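Lipoprotein LPPX (Mycobacterium tuberculosis, PDB 2BYO) probably carries phthiocerol dimycocerosates from the cell membrane toward the outer membrane, holding the lipid in the large hydrophobic cavity of a U-shaped beta half-barrel. Local coordinates at residues I92-F97 against S101-I106; V171-A174 against S178-L181. All coordinates share one frame; numbering follows the deposited sequence.

Interaction 1: I92-F97 against S101-I106. With MLT (D-malate), chain M.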
# COMPACT_ATOMS: atom_id res chain seq x y z
N ILE A 92 3.45 -15.78 -0.10
CA ILE A 92 4.30 -14.62 -0.34
C ILE A 92 5.73 -15.14 -0.26
O ILE A 92 6.12 -15.68 0.77
CB ILE A 92 4.08 -13.54 0.74
CG1 ILE A 92 2.63 -13.02 0.68
CG2 ILE A 92 5.06 -12.39 0.58
CD1 ILE A 92 2.21 -12.23 1.92
N SER A 93 6.49 -14.98 -1.34
CA SER A 93 7.81 -15.60 -1.48
C SER A 93 8.88 -14.64 -2.04
O SER A 93 8.56 -13.68 -2.75
CB SER A 93 7.72 -16.80 -2.42
OG SER A 93 6.83 -17.78 -1.92
N VAL A 94 10.14 -14.91 -1.69
CA VAL A 94 11.31 -14.22 -2.23
C VAL A 94 12.35 -15.26 -2.66
O VAL A 94 12.38 -16.36 -2.13
CB VAL A 94 11.97 -13.23 -1.22
CG1 VAL A 94 11.03 -12.09 -0.90
CG2 VAL A 94 12.39 -13.93 0.06
N LYS A 95 13.18 -14.90 -3.64
CA LYS A 95 14.22 -15.78 -4.17
C LYS A 95 15.58 -15.30 -3.68
O LYS A 95 16.00 -14.17 -3.94
CB LYS A 95 14.18 -15.79 -5.70
CG LYS A 95 15.03 -16.88 -6.36
CD LYS A 95 14.99 -16.76 -7.88
CE LYS A 95 15.75 -17.89 -8.54
NZ LYS A 95 15.73 -17.78 -10.03
N LEU A 96 16.25 -16.18 -2.95
CA LEU A 96 17.61 -15.94 -2.49
C LEU A 96 18.53 -16.96 -3.12
O LEU A 96 18.40 -18.18 -2.92
CB LEU A 96 17.69 -16.03 -0.98
CG LEU A 96 16.84 -15.00 -0.24
CD1 LEU A 96 16.85 -15.35 1.24
CD2 LEU A 96 17.38 -13.61 -0.47
N PHE A 97 19.48 -16.44 -3.89
CA PHE A 97 20.37 -17.25 -4.71
C PHE A 97 19.50 -18.03 -5.69
O PHE A 97 18.78 -17.40 -6.43
CB PHE A 97 21.32 -18.09 -3.85
CG PHE A 97 22.63 -18.35 -4.51
CD1 PHE A 97 23.58 -17.35 -4.56
CD2 PHE A 97 22.88 -19.54 -5.16
CE1 PHE A 97 24.79 -17.55 -5.19
CE2 PHE A 97 24.09 -19.75 -5.80
CZ PHE A 97 25.04 -18.74 -5.81
N SER A 101 11.97 -18.91 -1.01
CA SER A 101 11.47 -19.18 0.32
C SER A 101 10.21 -18.35 0.58
O SER A 101 10.08 -17.24 0.08
CB SER A 101 12.53 -18.89 1.38
OG SER A 101 12.90 -17.53 1.35
N ASN A 102 9.30 -18.92 1.36
CA ASN A 102 8.05 -18.28 1.74
C ASN A 102 8.23 -17.40 2.97
O ASN A 102 8.66 -17.89 4.01
CB ASN A 102 6.98 -19.35 2.03
CG ASN A 102 6.63 -20.19 0.81
OD1 ASN A 102 6.59 -19.69 -0.31
ND2 ASN A 102 6.36 -21.47 1.03
N LEU A 103 7.91 -16.12 2.84
CA LEU A 103 7.96 -15.18 3.98
C LEU A 103 6.65 -15.19 4.75
O LEU A 103 6.61 -14.88 5.95
CB LEU A 103 8.24 -13.76 3.50
CG LEU A 103 9.58 -13.52 2.80
CD1 LEU A 103 9.73 -12.05 2.49
CD2 LEU A 103 10.74 -14.00 3.65
N GLY A 104 5.57 -15.53 4.07
CA GLY A 104 4.29 -15.52 4.72
C GLY A 104 3.19 -16.07 3.86
O GLY A 104 3.39 -16.44 2.71
N SER A 105 2.01 -16.11 4.47
CA SER A 105 0.81 -16.65 3.88
C SER A 105 -0.26 -15.58 3.94
O SER A 105 -0.43 -14.92 4.97
CB SER A 105 0.36 -17.89 4.64
OG SER A 105 -1.04 -18.02 4.62
N ILE A 106 -0.98 -15.41 2.84
CA ILE A 106 -2.04 -14.41 2.74
C ILE A 106 -3.12 -14.67 3.79
O ILE A 106 -3.49 -13.77 4.54
CB ILE A 106 -2.66 -14.40 1.33
CG1 ILE A 106 -1.65 -13.84 0.32
CG2 ILE A 106 -3.93 -13.56 1.30
CD1 ILE A 106 -2.05 -14.06 -1.12
C1 MLT M . 3.93 -18.53 7.57
O1 MLT M . 2.79 -18.20 7.19
O2 MLT M . 4.57 -19.37 6.90
C2 MLT M . 4.52 -17.91 8.81
O3 MLT M . 3.56 -17.71 9.83
C3 MLT M . 5.23 -16.60 8.43
C4 MLT M . 4.32 -15.39 8.45
O4 MLT M . 3.20 -15.38 7.87
O5 MLT M . 4.71 -14.35 9.05

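Interaction 2: V171-A174 against S178-L181. With HXA (docosa-4,7,10,13,16,19-hexaenoic acid), chain I.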
# COMPACT_ATOMS: atom_id res chain seq x y z
N VAL A 171 -2.88 10.67 1.69
CA VAL A 171 -3.22 10.09 0.40
C VAL A 171 -3.15 11.17 -0.67
O VAL A 171 -3.43 12.34 -0.38
CB VAL A 171 -4.63 9.43 0.36
CG1 VAL A 171 -4.70 8.27 1.36
CG2 VAL A 171 -5.74 10.44 0.62
N TRP A 172 -2.78 10.77 -1.88
CA TRP A 172 -2.73 11.66 -3.03
C TRP A 172 -3.62 11.08 -4.12
O TRP A 172 -3.36 9.97 -4.61
CB TRP A 172 -1.30 11.76 -3.54
CG TRP A 172 -0.36 12.55 -2.68
CD1 TRP A 172 -0.03 13.87 -2.84
CD2 TRP A 172 0.42 12.08 -1.57
NE1 TRP A 172 0.88 14.25 -1.89
CE2 TRP A 172 1.17 13.17 -1.09
CE3 TRP A 172 0.54 10.84 -0.91
CZ2 TRP A 172 2.05 13.07 0.00
CZ3 TRP A 172 1.40 10.74 0.17
CH2 TRP A 172 2.14 11.85 0.62
N ILE A 173 -4.66 11.83 -4.48
CA ILE A 173 -5.73 11.33 -5.32
C ILE A 173 -5.75 12.11 -6.61
O ILE A 173 -5.88 13.33 -6.60
CB ILE A 173 -7.11 11.46 -4.62
CG1 ILE A 173 -7.12 10.62 -3.33
CG2 ILE A 173 -8.24 11.00 -5.54
CD1 ILE A 173 -8.23 10.99 -2.39
N ALA A 174 -5.64 11.39 -7.73
CA ALA A 174 -5.56 12.00 -9.05
C ALA A 174 -6.74 12.94 -9.28
O ALA A 174 -7.87 12.66 -8.84
CB ALA A 174 -5.54 10.93 -10.14
N SER A 178 -9.95 10.03 -12.95
CA SER A 178 -9.77 8.62 -12.59
C SER A 178 -9.92 8.35 -11.09
O SER A 178 -10.21 7.22 -10.70
CB SER A 178 -8.39 8.16 -13.00
OG SER A 178 -7.39 8.80 -12.21
N HIS A 179 -9.69 9.37 -10.28
CA HIS A 179 -9.59 9.22 -8.81
C HIS A 179 -8.54 8.19 -8.38
O HIS A 179 -8.66 7.61 -7.31
CB HIS A 179 -10.96 8.86 -8.21
CG HIS A 179 -11.95 9.98 -8.25
ND1 HIS A 179 -12.98 10.04 -9.15
CD2 HIS A 179 -12.06 11.09 -7.48
CE1 HIS A 179 -13.69 11.13 -8.95
NE2 HIS A 179 -13.16 11.79 -7.94
N HIS A 180 -7.51 7.98 -9.19
CA HIS A 180 -6.51 6.97 -8.86
C HIS A 180 -5.86 7.33 -7.54
O HIS A 180 -5.59 8.51 -7.28
CB HIS A 180 -5.40 6.89 -9.91
CG HIS A 180 -5.81 6.21 -11.18
ND1 HIS A 180 -5.36 6.63 -12.42
CD2 HIS A 180 -6.61 5.15 -11.41
CE1 HIS A 180 -5.88 5.85 -13.35
NE2 HIS A 180 -6.63 4.94 -12.76
N LEU A 181 -5.62 6.33 -6.71
CA LEU A 181 -4.85 6.53 -5.49
C LEU A 181 -3.38 6.49 -5.89
O LEU A 181 -2.74 5.42 -5.85
CB LEU A 181 -5.20 5.45 -4.46
CG LEU A 181 -4.54 5.62 -3.08
CD1 LEU A 181 -4.90 6.97 -2.42
CD2 LEU A 181 -4.96 4.47 -2.16
C1 HXA I . -9.72 -5.13 -2.80
O1 HXA I . -10.53 -6.08 -2.69
O2 HXA I . -9.49 -4.31 -1.88
C2 HXA I . -8.99 -4.97 -4.12
C3 HXA I . -7.51 -4.65 -3.91
C4 HXA I . -6.64 -5.21 -5.05
C5 HXA I . -6.01 -4.13 -5.93
C6 HXA I . -4.50 -4.01 -5.73
C7 HXA I . -4.10 -2.66 -5.15
C8 HXA I . -2.84 -2.78 -4.30
C9 HXA I . -2.43 -1.41 -3.74
C10 HXA I . -2.69 -1.27 -2.24
C11 HXA I . -4.03 -0.61 -1.91
C12 HXA I . -3.88 0.84 -1.43
C13 HXA I . -3.65 0.94 0.08
C14 HXA I . -4.88 1.41 0.85
C15 HXA I . -4.63 2.73 1.59
C16 HXA I . -5.83 3.10 2.45
C17 HXA I . -5.85 4.59 2.81
C18 HXA I . -6.58 4.82 4.13
C19 HXA I . -7.14 6.23 4.27
C20 HXA I . -6.08 7.21 4.78
C21 HXA I . -6.66 8.61 4.96
C22 HXA I . -5.61 9.70 4.94
O HOH W 1 -9.95 12.48 -10.52

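Interaction 1: I92-F97 against S101-I106
A classic beta bulge interrupts the antiparallel hairpin formed by strands 91-96 and 99-105: Leu103 and Gly104 together face Ile92. The carbonyl oxygen of Ile92 takes a short but bent bond (142°) from Leu103 N (2.8 Å to Ile92 O) and a weak one from Gly104 N, while Ile92 N donates to Gly104 O at 2.9 Å. Beyond the bulge the ladder is regular, Val94 and Ser101 forming a hydrogen-bonded pair through reciprocal bonds between their backbone N and O atoms. Between these rungs, Ser93 and Asn102 make a non-hydrogen-bonded pair whose side chains join instead. Ser93 OG donates to Asn102 OD1 at 2.5 Å, lying in the plane of the amide carbonyl. The pairing puts both side chains on one face of the sheet, and similar first torsions (chi1 -60° for Ser93, -64° for Asn102) turn hydroxyl and amide toward each other.

Strand 99-105 is the outermost strand at this end of the half-barrel sheet, and the bulge adds a residue on that edge. On the face that carries Val94, Leu103 CD1 meets Val94 CG1 at 3.6 Å, the two side chains crossing at about a right angle; Tyr77 packs on Leu103 and Cys75 on Val94, both from strand 70-77. The bulge also lies beside bound D-malate, whose C3 is 3.3 Å from Leu103 O and whose O4 is 3.3 Å from Gly104 CA. Where the strand gives way to helix 106-112, Ser105 is the N-cap, its OG accepting from Glu108 N, and Ile106 CG1 lies 4.4 Å from Ile92 CG1.

Interaction 2: V171-A174 against S178-L181
This is the turn end of a beta hairpin, where strand 167-174 meets the loop leading back into strand 181-187 of the half-barrel. One backbone bond crosses it: Ala174 N donates to His180 O at 2.9 Å, nearly straight (173°) and in the plane of the carbonyl. Next to it, Ile173 and Leu181 form an antiparallel non-hydrogen-bonded pair. Leu181 CG lies anti to the backbone N (chi1 -175°), and the side chain spreads its two methyls between protein and lipid. CD1 packs on Val171 CB at 3.7 Å, whereas CD2 approaches C12 of the bound docosahexaenoic acid. Val171 CG1 touches C20 of the same fatty acid at 3.8 Å, so the two residues line the cavity together.

Just before strand 181-187 an ST turn shapes the loop: Ser178 OG accepts from His180 N, and the hydroxyl is also bonded to Asp176. Ala174 CB rests 3.5 Å from Ser178 OG. The His180 ring, stacked on Trp200, binds a zinc ion through NE2. A water links the strand end to the loop, donating to Ala174 O at 2.7 Å and accepting from His179 N at 3.1 Å.

In the fold
Interactions 1 and 2 belong to two hairpins of one antiparallel sheet. Interaction 1 includes the edge strand 99-105, while interaction 2 joins strand 167-174 to the loop before strand 181-187 and to that strand's first residue, at strands that lie inside the order. They lie on opposite sides of the chain's centre, with their own centres 30 Å apart and nearest atoms about 18 Å apart, and so do not touch. Both reach bound lipid: in interaction 1 the Ile106 side chain is about 4 Å from an alpha-linolenic acid, and in interaction 2 Val171 and Leu181 contact docosahexaenoic acid. D-malate sits beside 101-106 and oxaloacetate touches Lys95, whereas at interaction 2 His180 binds a zinc ion.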